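PDB 3I3L: alkylhalidase CmlS from Streptomyces venezuelae, which binds FAD, joined covalently to an aspartate, and acts as a flavin-dependent halogenase in chloramphenicol biosynthesis. Local coordinates for residues A[32-37]-A[329-334]; A[383-386]-A[390-393]; A[441-446]-A[452-457]. All blocks are in the same frame, centred on the assembly; numbering follows the deposited sequence.

Interaction 1: A[32-37]-A[329-334]. With FAD (flavin-adenine dinucleotide), chain B.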
ATOM      1  N   GLY A  32       0.452 -12.215 -12.750  1.00 27.59           N
ATOM      2  CA  GLY A  32       1.274 -11.812 -11.588  1.00 25.72           C
ATOM      3  C   GLY A  32       0.359 -11.865 -10.359  1.00 25.72           C
ATOM      4  O   GLY A  32      -0.741 -12.367 -10.469  1.00 24.64           O
ATOM      5  N   PRO A  33       0.799 -11.318  -9.206  1.00 24.54           N
ATOM      6  CA  PRO A  33       0.022 -11.307  -7.980  1.00 24.08           C
ATOM      7  C   PRO A  33      -1.398 -10.730  -8.175  1.00 23.21           C
ATOM      8  O   PRO A  33      -2.348 -11.343  -7.653  1.00 22.11           O
ATOM      9  CB  PRO A  33       0.855 -10.414  -7.016  1.00 23.56           C
ATOM     10  CG  PRO A  33       2.234 -10.589  -7.517  1.00 26.40           C
ATOM     11  CD  PRO A  33       2.150 -10.767  -9.023  1.00 25.04           C
ATOM     12  N   ALA A  34      -1.568  -9.594  -8.894  1.00 20.23           N
ATOM     13  CA  ALA A  34      -2.950  -9.070  -9.096  1.00 20.98           C
ATOM     14  C   ALA A  34      -3.812 -10.112  -9.796  1.00 22.50           C
ATOM     15  O   ALA A  34      -4.941 -10.381  -9.358  1.00 22.14           O
ATOM     16  CB  ALA A  34      -3.018  -7.741  -9.841  1.00 19.02           C
ATOM     17  N   GLY A  35      -3.296 -10.692 -10.882  1.00 22.47           N
ATOM     18  CA  GLY A  35      -4.068 -11.706 -11.634  1.00 23.61           C
ATOM     19  C   GLY A  35      -4.422 -12.979 -10.858  1.00 24.47           C
ATOM     20  O   GLY A  35      -5.572 -13.411 -10.824  1.00 25.26           O
ATOM     21  N   SER A  36      -3.424 -13.590 -10.230  1.00 24.65           N
ATOM     22  CA  SER A  36      -3.630 -14.804  -9.459  1.00 26.42           C
ATOM     23  C   SER A  36      -4.592 -14.625  -8.300  1.00 23.91           C
ATOM     24  O   SER A  36      -5.465 -15.454  -8.085  1.00 24.88           O
ATOM     25  CB  SER A  36      -2.280 -15.255  -8.871  1.00 26.33           C
ATOM     26  OG  SER A  36      -1.589 -15.874  -9.934  1.00 40.85           O
ATOM     27  N   VAL A  37      -4.375 -13.575  -7.503  1.00 22.45           N
ATOM     28  CA  VAL A  37      -5.248 -13.302  -6.375  1.00 22.63           C
ATOM     29  C   VAL A  37      -6.622 -12.995  -6.848  1.00 23.46           C
ATOM     30  O   VAL A  37      -7.587 -13.394  -6.183  1.00 24.23           O
ATOM     31  CB  VAL A  37      -4.707 -12.140  -5.459  1.00 19.72           C
ATOM     32  CG1 VAL A  37      -5.683 -11.794  -4.360  1.00 17.29           C
ATOM     33  CG2 VAL A  37      -3.392 -12.551  -4.877  1.00 22.57           C
ATOM     34  N   HIS A 329       1.184  -5.551  -2.159  1.00 22.59           N
ATOM     35  CA  HIS A 329       0.032  -5.387  -1.295  1.00 25.02           C
ATOM     36  C   HIS A 329      -1.159  -4.719  -1.996  1.00 24.83           C
ATOM     37  O   HIS A 329      -2.315  -5.169  -1.901  1.00 26.26           O
ATOM     38  CB  HIS A 329       0.366  -4.590  -0.018  1.00 23.33           C
ATOM     39  CG  HIS A 329      -0.842  -4.354   0.823  1.00 25.88           C
ATOM     40  ND1 HIS A 329      -1.511  -5.390   1.453  1.00 28.28           N
ATOM     41  CD2 HIS A 329      -1.543  -3.221   1.096  1.00 27.09           C
ATOM     42  CE1 HIS A 329      -2.568  -4.899   2.076  1.00 31.04           C
ATOM     43  NE2 HIS A 329      -2.599  -3.588   1.889  1.00 32.45           N
ATOM     44  N   LEU A 330      -0.913  -3.627  -2.681  1.00 23.84           N
ATOM     45  CA  LEU A 330      -2.033  -2.951  -3.405  1.00 22.65           C
ATOM     46  C   LEU A 330      -2.507  -3.796  -4.576  1.00 21.46           C
ATOM     47  O   LEU A 330      -3.696  -3.819  -4.868  1.00 23.50           O
ATOM     48  CB  LEU A 330      -1.607  -1.593  -3.874  1.00 22.37           C
ATOM     49  CG  LEU A 330      -1.440  -0.552  -2.761  1.00 29.50           C
ATOM     50  CD1 LEU A 330      -0.935   0.746  -3.352  1.00 23.35           C
ATOM     51  CD2 LEU A 330      -2.798  -0.308  -2.078  1.00 32.14           C
ATOM     52  N   ALA A 331      -1.612  -4.546  -5.224  1.00 19.94           N
ATOM     53  CA  ALA A 331      -2.080  -5.482  -6.266  1.00 20.97           C
ATOM     54  C   ALA A 331      -3.055  -6.529  -5.639  1.00 23.08           C
ATOM     55  O   ALA A 331      -4.073  -6.850  -6.219  1.00 21.83           O
ATOM     56  CB  ALA A 331      -0.897  -6.227  -6.922  1.00 21.10           C
ATOM     57  N   SER A 332      -2.717  -7.035  -4.453  1.00 22.34           N
ATOM     58  CA  SER A 332      -3.499  -8.114  -3.792  1.00 23.28           C
ATOM     59  C   SER A 332      -4.797  -7.584  -3.301  1.00 22.86           C
ATOM     60  O   SER A 332      -5.854  -8.204  -3.496  1.00 26.80           O
ATOM     61  CB  SER A 332      -2.705  -8.670  -2.610  1.00 22.20           C
ATOM     62  OG  SER A 332      -1.545  -9.325  -3.130  1.00 25.29           O
ATOM     63  N   GLN A 333      -4.752  -6.444  -2.657  1.00 21.25           N
ATOM     64  CA  GLN A 333      -5.944  -5.845  -2.076  1.00 23.18           C
ATOM     65  C   GLN A 333      -6.920  -5.431  -3.123  1.00 21.37           C
ATOM     66  O   GLN A 333      -8.123  -5.641  -2.959  1.00 23.06           O
ATOM     67  CB  GLN A 333      -5.538  -4.669  -1.200  1.00 24.91           C
ATOM     68  CG  GLN A 333      -6.592  -3.599  -0.903  1.00 33.61           C
ATOM     69  CD  GLN A 333      -5.974  -2.338  -0.196  1.00 49.07           C
ATOM     70  OE1 GLN A 333      -5.132  -2.505   0.734  1.00 51.28           O
ATOM     71  NE2 GLN A 333      -6.401  -1.075  -0.622  1.00 48.02           N
ATOM     72  N   SER A 334      -6.442  -4.832  -4.212  1.00 20.90           N
ATOM     73  CA  SER A 334      -7.359  -4.361  -5.243  1.00 18.48           C
ATOM     74  C   SER A 334      -7.916  -5.580  -5.963  1.00 17.39           C
ATOM     75  O   SER A 334      -9.040  -5.557  -6.426  1.00 19.74           O
ATOM     76  CB  SER A 334      -6.680  -3.375  -6.236  1.00 17.78           C
ATOM     77  OG  SER A 334      -5.672  -3.979  -7.074  1.00 16.90           O
TER
HETATM   78  PA  FAD B 600       3.089  -7.530 -12.422  1.00 22.91           P
HETATM   79  O1A FAD B 600       3.867  -6.691 -13.410  1.00 23.40           O
HETATM   80  O2A FAD B 600       3.861  -8.111 -11.289  1.00 26.26           O
HETATM   81  O5B FAD B 600       2.356  -8.729 -13.254  1.00 28.34           O
HETATM   82  C5B FAD B 600       1.696  -8.455 -14.473  1.00 26.26           C
HETATM   83  C4B FAD B 600       1.767  -9.655 -15.445  1.00 24.76           C
HETATM   84  O4B FAD B 600       0.980  -9.315 -16.611  1.00 25.06           O
HETATM   85  C3B FAD B 600       3.167  -9.937 -15.935  1.00 27.75           C
HETATM   86  O3B FAD B 600       3.535 -11.236 -15.585  1.00 28.16           O
HETATM   87  C2B FAD B 600       3.087  -9.794 -17.463  1.00 29.50           C
HETATM   88  O2B FAD B 600       3.756 -10.835 -18.103  1.00 32.68           O
HETATM   89  C1B FAD B 600       1.596  -9.859 -17.754  1.00 25.25           C
HETATM   90  N9A FAD B 600       1.096  -9.135 -18.908  1.00 28.90           N
HETATM   91  C8A FAD B 600       1.390  -7.856 -19.277  1.00 29.05           C
HETATM   92  N7A FAD B 600       0.685  -7.555 -20.390  1.00 29.98           N
HETATM   93  C5A FAD B 600       0.005  -8.654 -20.791  1.00 28.89           C
HETATM   94  C6A FAD B 600      -0.839  -8.886 -21.862  1.00 28.67           C
HETATM   95  N6A FAD B 600      -1.115  -7.932 -22.732  1.00 26.64           N
HETATM   96  N1A FAD B 600      -1.425 -10.119 -21.959  1.00 31.62           N
HETATM   97  C2A FAD B 600      -1.164 -11.121 -21.057  1.00 24.68           C
HETATM   98  N3A FAD B 600      -0.341 -10.870 -20.003  1.00 27.36           N
HETATM   99  C4A FAD B 600       0.237  -9.656 -19.865  1.00 28.32           C
HETATM  100  N1  FAD B 600       6.495  -4.124  -4.602  1.00 24.52           N
HETATM  101  C2  FAD B 600       6.530  -4.666  -3.328  1.00 25.22           C
HETATM  102  O2  FAD B 600       5.479  -5.086  -2.862  1.00 28.21           O
HETATM  103  N3  FAD B 600       7.690  -4.709  -2.601  1.00 23.49           N
HETATM  104  C4  FAD B 600       8.859  -4.218  -3.121  1.00 26.99           C
HETATM  105  O4  FAD B 600       9.927  -4.293  -2.432  1.00 30.83           O
HETATM  106  C4X FAD B 600       8.830  -3.640  -4.391  1.00 26.78           C
HETATM  107  N5  FAD B 600       9.983  -3.156  -4.947  1.00 26.06           N
HETATM  108  C5X FAD B 600       9.964  -2.685  -6.240  1.00 24.75           C
HETATM  109  C6  FAD B 600      11.138  -2.175  -6.815  1.00 24.65           C
HETATM  110  C7  FAD B 600      11.096  -1.634  -8.077  1.00 28.65           C
HETATM  111  C7M FAD B 600      12.345  -1.095  -8.732  1.00 30.27           C
HETATM  112  C8  FAD B 600       9.891  -1.660  -8.773  1.00 31.68           C
HETATM  113  C8M FAD B 600       9.821  -1.182 -10.168  1.00 29.10           C
HETATM  114  C9  FAD B 600       8.703  -2.124  -8.200  1.00 27.49           C
HETATM  115  C9A FAD B 600       8.775  -2.644  -6.916  1.00 24.94           C
HETATM  116  N10 FAD B 600       7.622  -3.151  -6.392  1.00 22.58           N
HETATM  117  C10 FAD B 600       7.625  -3.601  -5.126  1.00 23.96           C
HETATM  118  C1' FAD B 600       6.380  -2.924  -7.186  1.00 21.76           C
HETATM  119  C2' FAD B 600       5.702  -4.242  -7.473  1.00 22.77           C
HETATM  120  O2' FAD B 600       6.638  -5.091  -8.004  1.00 26.99           O
HETATM  121  C3' FAD B 600       4.480  -4.164  -8.350  1.00 24.44           C
HETATM  122  O3' FAD B 600       3.518  -3.335  -7.735  1.00 22.10           O
HETATM  123  C4' FAD B 600       3.839  -5.580  -8.535  1.00 23.57           C
HETATM  124  O4' FAD B 600       4.656  -6.424  -9.298  1.00 21.84           O
HETATM  125  C5' FAD B 600       2.521  -5.447  -9.287  1.00 19.55           C
HETATM  126  O5' FAD B 600       1.896  -6.693  -9.398  1.00 23.74           O
HETATM  127  P   FAD B 600       0.932  -6.861 -10.637  1.00 21.58           P
HETATM  128  O1P FAD B 600       0.035  -5.648 -10.745  1.00 20.89           O
HETATM  129  O2P FAD B 600       0.288  -8.243 -10.596  1.00 28.18           O
HETATM  130  O3P FAD B 600       1.863  -6.669 -11.947  1.00 20.22           O

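Interaction 2: A[383-386]-A[390-393]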
ATOM      1  N   PHE A 383      16.163  17.956   4.130  1.00 31.92           N
ATOM      2  CA  PHE A 383      16.833  18.875   5.049  1.00 33.62           C
ATOM      3  C   PHE A 383      18.304  18.536   5.247  1.00 34.98           C
ATOM      4  O   PHE A 383      19.123  19.421   5.528  1.00 36.75           O
ATOM      5  CB  PHE A 383      16.106  18.905   6.392  1.00 34.14           C
ATOM      6  CG  PHE A 383      14.748  19.552   6.301  1.00 38.04           C
ATOM      7  CD1 PHE A 383      14.621  20.839   5.769  1.00 40.66           C
ATOM      8  CD2 PHE A 383      13.614  18.888   6.726  1.00 36.46           C
ATOM      9  CE1 PHE A 383      13.365  21.462   5.668  1.00 41.13           C
ATOM     10  CE2 PHE A 383      12.345  19.507   6.602  1.00 38.84           C
ATOM     11  CZ  PHE A 383      12.229  20.779   6.077  1.00 36.97           C
ATOM     12  N   THR A 384      18.667  17.266   5.075  1.00 33.83           N
ATOM     13  CA  THR A 384      20.049  16.897   5.249  1.00 34.29           C
ATOM     14  C   THR A 384      20.678  16.314   4.000  1.00 34.59           C
ATOM     15  O   THR A 384      21.866  15.981   4.012  1.00 37.16           O
ATOM     16  CB  THR A 384      20.265  15.970   6.421  1.00 34.46           C
ATOM     17  OG1 THR A 384      19.479  14.796   6.234  1.00 32.65           O
ATOM     18  CG2 THR A 384      19.863  16.707   7.748  1.00 36.60           C
ATOM     19  N   GLU A 385      19.913  16.214   2.919  1.00 30.87           N
ATOM     20  CA  GLU A 385      20.531  15.782   1.660  1.00 29.37           C
ATOM     21  C   GLU A 385      20.730  17.013   0.754  1.00 29.20           C
ATOM     22  O   GLU A 385      20.042  18.002   0.920  1.00 27.89           O
ATOM     23  CB  GLU A 385      19.672  14.683   0.958  1.00 27.79           C
ATOM     24  CG  GLU A 385      19.677  13.334   1.671  1.00 25.96           C
ATOM     25  CD  GLU A 385      21.006  12.579   1.579  1.00 31.37           C
ATOM     26  OE1 GLU A 385      21.927  12.981   0.815  1.00 33.28           O
ATOM     27  OE2 GLU A 385      21.165  11.554   2.297  1.00 30.69           O
ATOM     28  N   PRO A 386      21.673  16.949  -0.202  1.00 30.90           N
ATOM     29  CA  PRO A 386      21.990  18.122  -1.011  1.00 31.49           C
ATOM     30  C   PRO A 386      20.825  18.534  -1.923  1.00 33.77           C
ATOM     31  O   PRO A 386      19.798  17.796  -2.068  1.00 34.11           O
ATOM     32  CB  PRO A 386      23.189  17.655  -1.877  1.00 34.16           C
ATOM     33  CG  PRO A 386      23.358  16.152  -1.598  1.00 33.06           C
ATOM     34  CD  PRO A 386      22.715  15.904  -0.300  1.00 31.18           C
ATOM     35  N   PHE A 390      16.924  15.105  -7.737  1.00 26.86           N
ATOM     36  CA  PHE A 390      16.143  14.105  -7.037  1.00 26.97           C
ATOM     37  C   PHE A 390      15.335  14.704  -5.878  1.00 26.18           C
ATOM     38  O   PHE A 390      14.133  14.585  -5.845  1.00 24.67           O
ATOM     39  CB  PHE A 390      16.996  12.929  -6.502  1.00 26.76           C
ATOM     40  CG  PHE A 390      16.149  11.817  -5.950  1.00 28.96           C
ATOM     41  CD1 PHE A 390      15.649  10.807  -6.785  1.00 26.43           C
ATOM     42  CD2 PHE A 390      15.790  11.809  -4.605  1.00 27.68           C
ATOM     43  CE1 PHE A 390      14.801   9.802  -6.278  1.00 23.28           C
ATOM     44  CE2 PHE A 390      14.942  10.769  -4.097  1.00 26.88           C
ATOM     45  CZ  PHE A 390      14.478   9.778  -4.953  1.00 26.48           C
ATOM     46  N   TRP A 391      16.034  15.322  -4.925  1.00 26.15           N
ATOM     47  CA  TRP A 391      15.398  15.837  -3.726  1.00 26.12           C
ATOM     48  C   TRP A 391      14.478  17.021  -4.006  1.00 25.69           C
ATOM     49  O   TRP A 391      13.423  17.151  -3.407  1.00 26.49           O
ATOM     50  CB  TRP A 391      16.439  16.117  -2.624  1.00 27.21           C
ATOM     51  CG  TRP A 391      17.092  14.829  -2.227  1.00 25.17           C
ATOM     52  CD1 TRP A 391      18.328  14.388  -2.587  1.00 26.71           C
ATOM     53  CD2 TRP A 391      16.496  13.784  -1.482  1.00 26.59           C
ATOM     54  NE1 TRP A 391      18.554  13.106  -2.084  1.00 26.89           N
ATOM     55  CE2 TRP A 391      17.441  12.710  -1.414  1.00 27.84           C
ATOM     56  CE3 TRP A 391      15.257  13.608  -0.917  1.00 30.25           C
ATOM     57  CZ2 TRP A 391      17.167  11.501  -0.780  1.00 30.72           C
ATOM     58  CZ3 TRP A 391      14.983  12.395  -0.274  1.00 34.65           C
ATOM     59  CH2 TRP A 391      15.932  11.368  -0.210  1.00 33.60           C
ATOM     60  N   ARG A 392      14.880  17.846  -4.949  1.00 26.91           N
ATOM     61  CA  ARG A 392      14.173  19.058  -5.322  1.00 27.77           C
ATOM     62  C   ARG A 392      12.836  18.733  -5.994  1.00 28.27           C
ATOM     63  O   ARG A 392      11.857  19.458  -5.838  1.00 28.44           O
ATOM     64  CB  ARG A 392      15.059  19.849  -6.313  1.00 26.04           C
ATOM     65  CG  ARG A 392      14.408  21.054  -6.966  1.00 29.05           C
ATOM     66  CD  ARG A 392      15.512  22.055  -7.575  1.00 28.51           C
ATOM     67  NE  ARG A 392      16.240  21.502  -8.690  1.00 24.64           N
ATOM     68  CZ  ARG A 392      17.504  21.028  -8.658  1.00 29.24           C
ATOM     69  NH1 ARG A 392      18.077  20.571  -9.752  1.00 24.25           N
ATOM     70  NH2 ARG A 392      18.223  21.014  -7.541  1.00 28.30           N
ATOM     71  N   LYS A 393      12.815  17.700  -6.821  1.00 28.70           N
ATOM     72  CA  LYS A 393      11.561  17.339  -7.449  1.00 30.14           C
ATOM     73  C   LYS A 393      10.593  16.790  -6.407  1.00 29.13           C
ATOM     74  O   LYS A 393       9.414  16.946  -6.564  1.00 28.71           O
ATOM     75  CB  LYS A 393      11.762  16.342  -8.635  1.00 31.01           C
ATOM     76  CG  LYS A 393      12.616  16.928  -9.811  1.00 34.94           C
ATOM     77  CD  LYS A 393      11.911  18.161 -10.443  1.00 35.90           C
ATOM     78  CE  LYS A 393      12.566  18.640 -11.749  1.00 37.85           C
ATOM     79  NZ  LYS A 393      11.795  18.111 -12.937  1.00 44.46           N
TER

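Interaction 3: A[441-446]-A[452-457]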
ATOM      1  N   HIS A 441      15.925   4.560  16.719  1.00 36.18           N
ATOM      2  CA  HIS A 441      16.908   3.804  17.525  1.00 37.11           C
ATOM      3  C   HIS A 441      17.490   4.723  18.601  1.00 39.14           C
ATOM      4  O   HIS A 441      17.589   5.959  18.433  1.00 38.99           O
ATOM      5  CB  HIS A 441      18.045   3.260  16.679  1.00 35.42           C
ATOM      6  CG  HIS A 441      17.626   2.251  15.650  1.00 37.23           C
ATOM      7  ND1 HIS A 441      18.521   1.372  15.062  1.00 32.12           N
ATOM      8  CD2 HIS A 441      16.407   1.985  15.096  1.00 36.62           C
ATOM      9  CE1 HIS A 441      17.873   0.603  14.203  1.00 34.21           C
ATOM     10  NE2 HIS A 441      16.585   0.947  14.214  1.00 36.86           N
ATOM     11  N   GLN A 442      17.897   4.121  19.711  1.00 41.57           N
ATOM     12  CA  GLN A 442      18.328   4.915  20.869  1.00 43.78           C
ATOM     13  C   GLN A 442      19.850   5.118  20.934  1.00 45.32           C
ATOM     14  O   GLN A 442      20.437   5.246  22.002  1.00 46.27           O
ATOM     15  CB  GLN A 442      17.769   4.292  22.136  1.00 43.56           C
ATOM     16  CG  GLN A 442      16.241   4.169  22.119  1.00 44.00           C
ATOM     17  CD  GLN A 442      15.561   5.525  22.086  1.00 46.69           C
ATOM     18  OE1 GLN A 442      15.017   5.942  21.050  1.00 44.71           O
ATOM     19  NE2 GLN A 442      15.602   6.231  23.199  1.00 45.21           N
ATOM     20  N   ARG A 443      20.475   5.131  19.763  1.00 46.33           N
ATOM     21  CA  ARG A 443      21.877   5.417  19.628  1.00 47.74           C
ATOM     22  C   ARG A 443      22.024   6.040  18.249  1.00 48.82           C
ATOM     23  O   ARG A 443      21.132   5.863  17.412  1.00 49.58           O
ATOM     24  CB  ARG A 443      22.691   4.105  19.736  1.00 48.08           C
ATOM     25  CG  ARG A 443      22.537   3.156  18.548  1.00 46.95           C
ATOM     26  CD  ARG A 443      22.859   1.720  18.918  1.00 48.51           C
ATOM     27  NE  ARG A 443      22.140   1.320  20.123  1.00 48.28           N
ATOM     28  CZ  ARG A 443      20.900   0.825  20.153  1.00 49.00           C
ATOM     29  NH1 ARG A 443      20.192   0.645  19.025  1.00 44.75           N
ATOM     30  NH2 ARG A 443      20.356   0.498  21.328  1.00 47.69           N
ATOM     31  N   PRO A 444      23.168   6.702  17.976  1.00 49.19           N
ATOM     32  CA  PRO A 444      23.342   7.492  16.739  1.00 48.91           C
ATOM     33  C   PRO A 444      23.508   6.655  15.482  1.00 47.51           C
ATOM     34  O   PRO A 444      23.279   7.150  14.378  1.00 45.13           O
ATOM     35  CB  PRO A 444      24.642   8.297  16.997  1.00 49.78           C
ATOM     36  CG  PRO A 444      25.048   7.969  18.480  1.00 50.98           C
ATOM     37  CD  PRO A 444      24.400   6.659  18.789  1.00 49.77           C
ATOM     38  N   GLU A 445      23.935   5.410  15.647  1.00 48.34           N
ATOM     39  CA  GLU A 445      24.329   4.552  14.521  1.00 48.77           C
ATOM     40  C   GLU A 445      23.653   3.179  14.587  1.00 48.04           C
ATOM     41  O   GLU A 445      23.079   2.772  15.615  1.00 47.17           O
ATOM     42  CB  GLU A 445      25.857   4.377  14.489  1.00 50.22           C
ATOM     43  CG  GLU A 445      26.573   4.520  15.888  1.00 55.50           C
ATOM     44  CD  GLU A 445      26.496   3.252  16.759  1.00 59.83           C
ATOM     45  OE1 GLU A 445      26.097   3.355  17.955  1.00 57.01           O
ATOM     46  OE2 GLU A 445      26.815   2.152  16.223  1.00 62.80           O
ATOM     47  N   LEU A 446      23.733   2.466  13.476  1.00 46.01           N
ATOM     48  CA  LEU A 446      23.034   1.218  13.311  1.00 44.92           C
ATOM     49  C   LEU A 446      23.889   0.087  13.896  1.00 46.01           C
ATOM     50  O   LEU A 446      25.073  -0.041  13.561  1.00 45.94           O
ATOM     51  CB  LEU A 446      22.784   0.995  11.814  1.00 43.49           C
ATOM     52  CG  LEU A 446      21.905  -0.179  11.386  1.00 42.76           C
ATOM     53  CD1 LEU A 446      20.482   0.083  11.724  1.00 31.29           C
ATOM     54  CD2 LEU A 446      22.097  -0.434   9.899  1.00 39.13           C
ATOM     55  N   GLU A 452      13.640  -4.284  19.364  1.00 40.20           N
ATOM     56  CA  GLU A 452      12.379  -3.565  19.147  1.00 40.96           C
ATOM     57  C   GLU A 452      11.775  -3.052  20.439  1.00 39.69           C
ATOM     58  O   GLU A 452      11.003  -2.091  20.441  1.00 38.66           O
ATOM     59  CB  GLU A 452      11.385  -4.419  18.347  1.00 40.88           C
ATOM     60  CG  GLU A 452      11.835  -4.585  16.886  1.00 44.78           C
ATOM     61  CD  GLU A 452      10.782  -5.199  15.997  1.00 49.61           C
ATOM     62  OE1 GLU A 452       9.596  -5.177  16.390  1.00 51.91           O
ATOM     63  OE2 GLU A 452      11.135  -5.694  14.895  1.00 48.94           O
ATOM     64  N   ALA A 453      12.141  -3.685  21.547  1.00 39.46           N
ATOM     65  CA  ALA A 453      11.668  -3.225  22.848  1.00 37.77           C
ATOM     66  C   ALA A 453      12.216  -1.838  23.235  1.00 37.12           C
ATOM     67  O   ALA A 453      11.564  -1.094  23.991  1.00 37.48           O
ATOM     68  CB  ALA A 453      11.981  -4.279  23.924  1.00 38.34           C
ATOM     69  N   GLU A 454      13.383  -1.463  22.705  1.00 34.78           N
ATOM     70  CA  GLU A 454      13.907  -0.112  22.961  1.00 32.94           C
ATOM     71  C   GLU A 454      12.995   0.965  22.326  1.00 33.65           C
ATOM     72  O   GLU A 454      13.112   2.147  22.626  1.00 32.70           O
ATOM     73  CB  GLU A 454      15.336   0.007  22.453  1.00 33.95           C
ATOM     74  CG  GLU A 454      15.450   0.482  20.967  1.00 37.89           C
ATOM     75  CD  GLU A 454      16.861   0.386  20.432  1.00 41.80           C
ATOM     76  OE1 GLU A 454      17.316   1.333  19.721  1.00 38.25           O
ATOM     77  OE2 GLU A 454      17.524  -0.644  20.707  1.00 46.69           O
ATOM     78  N   LEU A 455      12.050   0.545  21.479  1.00 33.26           N
ATOM     79  CA  LEU A 455      11.108   1.490  20.857  1.00 33.95           C
ATOM     80  C   LEU A 455       9.877   1.691  21.725  1.00 33.73           C
ATOM     81  O   LEU A 455       9.079   2.589  21.452  1.00 32.51           O
ATOM     82  CB  LEU A 455      10.642   0.951  19.479  1.00 31.33           C
ATOM     83  CG  LEU A 455      11.744   0.711  18.438  1.00 31.36           C
ATOM     84  CD1 LEU A 455      11.077   0.326  17.101  1.00 29.59           C
ATOM     85  CD2 LEU A 455      12.655   1.918  18.267  1.00 27.86           C
ATOM     86  N   ASN A 456       9.676   0.805  22.711  1.00 33.75           N
ATOM     87  CA  ASN A 456       8.435   0.838  23.501  1.00 33.88           C
ATOM     88  C   ASN A 456       8.178   2.130  24.243  1.00 32.64           C
ATOM     89  O   ASN A 456       7.041   2.514  24.402  1.00 33.87           O
ATOM     90  CB  ASN A 456       8.323  -0.352  24.476  1.00 34.48           C
ATOM     91  CG  ASN A 456       7.986  -1.629  23.757  1.00 37.77           C
ATOM     92  OD1 ASN A 456       8.249  -2.762  24.214  1.00 38.85           O
ATOM     93  ND2 ASN A 456       7.439  -1.463  22.600  1.00 36.21           N
ATOM     94  N   PRO A 457       9.231   2.806  24.729  1.00 31.75           N
ATOM     95  CA  PRO A 457       8.915   4.014  25.475  1.00 31.14           C
ATOM     96  C   PRO A 457       8.358   5.106  24.591  1.00 31.79           C
ATOM     97  O   PRO A 457       7.385   5.796  24.985  1.00 30.81           O
ATOM     98  CB  PRO A 457      10.291   4.421  26.086  1.00 31.08           C
ATOM     99  CG  PRO A 457      11.012   3.119  26.247  1.00 30.97           C
ATOM    100  CD  PRO A 457      10.638   2.395  24.932  1.00 32.21           C
TER

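Interaction 1: A[32-37]-A[329-334]
Ala331 rests its methyl against that of Ala34, CB to CB 3.9 Å, and the same Ala331 CB lies 3.8 Å from O5' of FAD, the oxygen that joins the ribityl chain to the pyrophosphate. Alanine suits both positions: the two backbones come as close as 4.7 Å between the CA atoms of Ala34 and Ala331, and O2P of FAD lies 3.4 Å from Ala34 CB. One helical turn further on, Val37 packs its branched end against Ser332. Its CG1, anti to the backbone N (chi1 175°), approaches Ser332 O at 3.7 Å, while CG2 faces the Ser332 hydroxyl, whose OG is engaged by Val328 O in its own helix. The first helix, 33-44, follows strand 25-29 in the dinucleotide-binding Rossmann-type manner, and Gly32 and Gly35 fit the GxGxxG pattern. Gly32 stands at the N-cap and, lacking a side chain, lets O5B of FAD pass 3.7 Å from its CA. In the first turn, Ala34 N, an amide at the N-terminal end, donates to O2P of FAD over 2.9 Å with an N-H...O angle of 158°, and the helix end would probably reinforce the hold on this negative group. On the far helix, Ser334 OG folds back onto Leu330 O at 3.0 Å, giving that carbonyl a second donor beside Ser334 N, and also pairs with Gly314 N.

Interaction 2: A[383-386]-A[390-393]
Glu385 OE2 is gripped by two groups, Gln100 NE2 and Thr230 OG1, which anchor the carboxylate while the aliphatic part of the same side chain lies over the indole of Trp391. The contact closes a short loop linking two helices: Glu385 belongs to the loop after helix 352-382, and Trp391 to the short helix 389-394 that follows. Glu385 CB sits 3.7 Å from the centroid of the five-membered ring, only 14° off its normal, a CH-pi contact over the face. A bend at chi2 (-71°) keeps the chain close to the ring, with CG 3.9 Å from Trp391 CE2, and leaves the carboxylate almost parallel to the indole, the planes 13° apart. On the opposite face Phe390 places its CD2 3.6 Å above the middle of the indole, so that the tryptophan is held between the methylene groups of an acid and a phenyl edge. Tryptophan suits this place because its broad faces accept apolar carbon while its N-H can still serve a backbone carbonyl: NE1 is hydrogen-bonded to Phe231 O. Loop and helix are thus both tied to the segment around Thr230 and Phe231. Beside the indole, Pro386 O comes up obliquely to Trp391 CD1, 3.7 Å away.

Interaction 3: A[441-446]-A[452-457]
Glu454 OE1 accepts Gln442 N at 2.8 Å, a fairly straight bond with an N-H...O angle of 160° that reaches the oxygen on its anti side, 30° out of the carboxylate plane. Arg443 makes a salt bridge to the same carboxylate. Its NH2 donates to Glu454 OE2 at 3.1 Å, with that oxygen lying in the guanidinium plane, whereas NH1 reaches OE1 at 3.0 Å by a bent, weak bond. Because the two flat groups stand 69° apart, this is not the coplanar paired arrangement; the arginine comes onto OE2 from above the carboxylate plane. A glutamate is long enough to span the gap: beyond CG its chain is extended, carrying the carboxylate across to the loop, and its CG meets Gln442 CG at 3.9 Å on the way. Close beside OE1 lies the backbone of His441, whose CA is 3.3 Å from it. Further out, the His441 ring stacks on Phe450 and its NE2 is hydrogen-bonded to Thr106 OG1, which fixes the start of the loop; the Arg443 side chain also touches Asp449 and Phe450. Glu454 OE2 in turn takes the amide of Ser451, the residue just before the 3-10 turn 452-454. That return from a third-position glutamate to the amide preceding the turn resembles the glutamate half of a capping box, here at the approach to helix 456-471.

In the fold
Interaction 1 alone belongs to the FAD pocket: it joins the helix that receives the pyrophosphate to helix 327-347, where Val328 N also bonds the cofactor and Asp315 lies nearby. The other two contacts lie away from that pocket, their centres about 33 Å (interaction 2) and 34 Å (interaction 3) from that of interaction 1. These two are nearer each other, 26 Å between centres and about 12 Å between nearest atoms, and both lean on the larger mixed sheet: interaction 2 through Thr230 of strand 226-231, interaction 3 through strand 89-97, which pairs with 226-231. In both, a glutamate bridges parts of a connection between helices, by its methylenes in interaction 2 and its carboxylate in interaction 3.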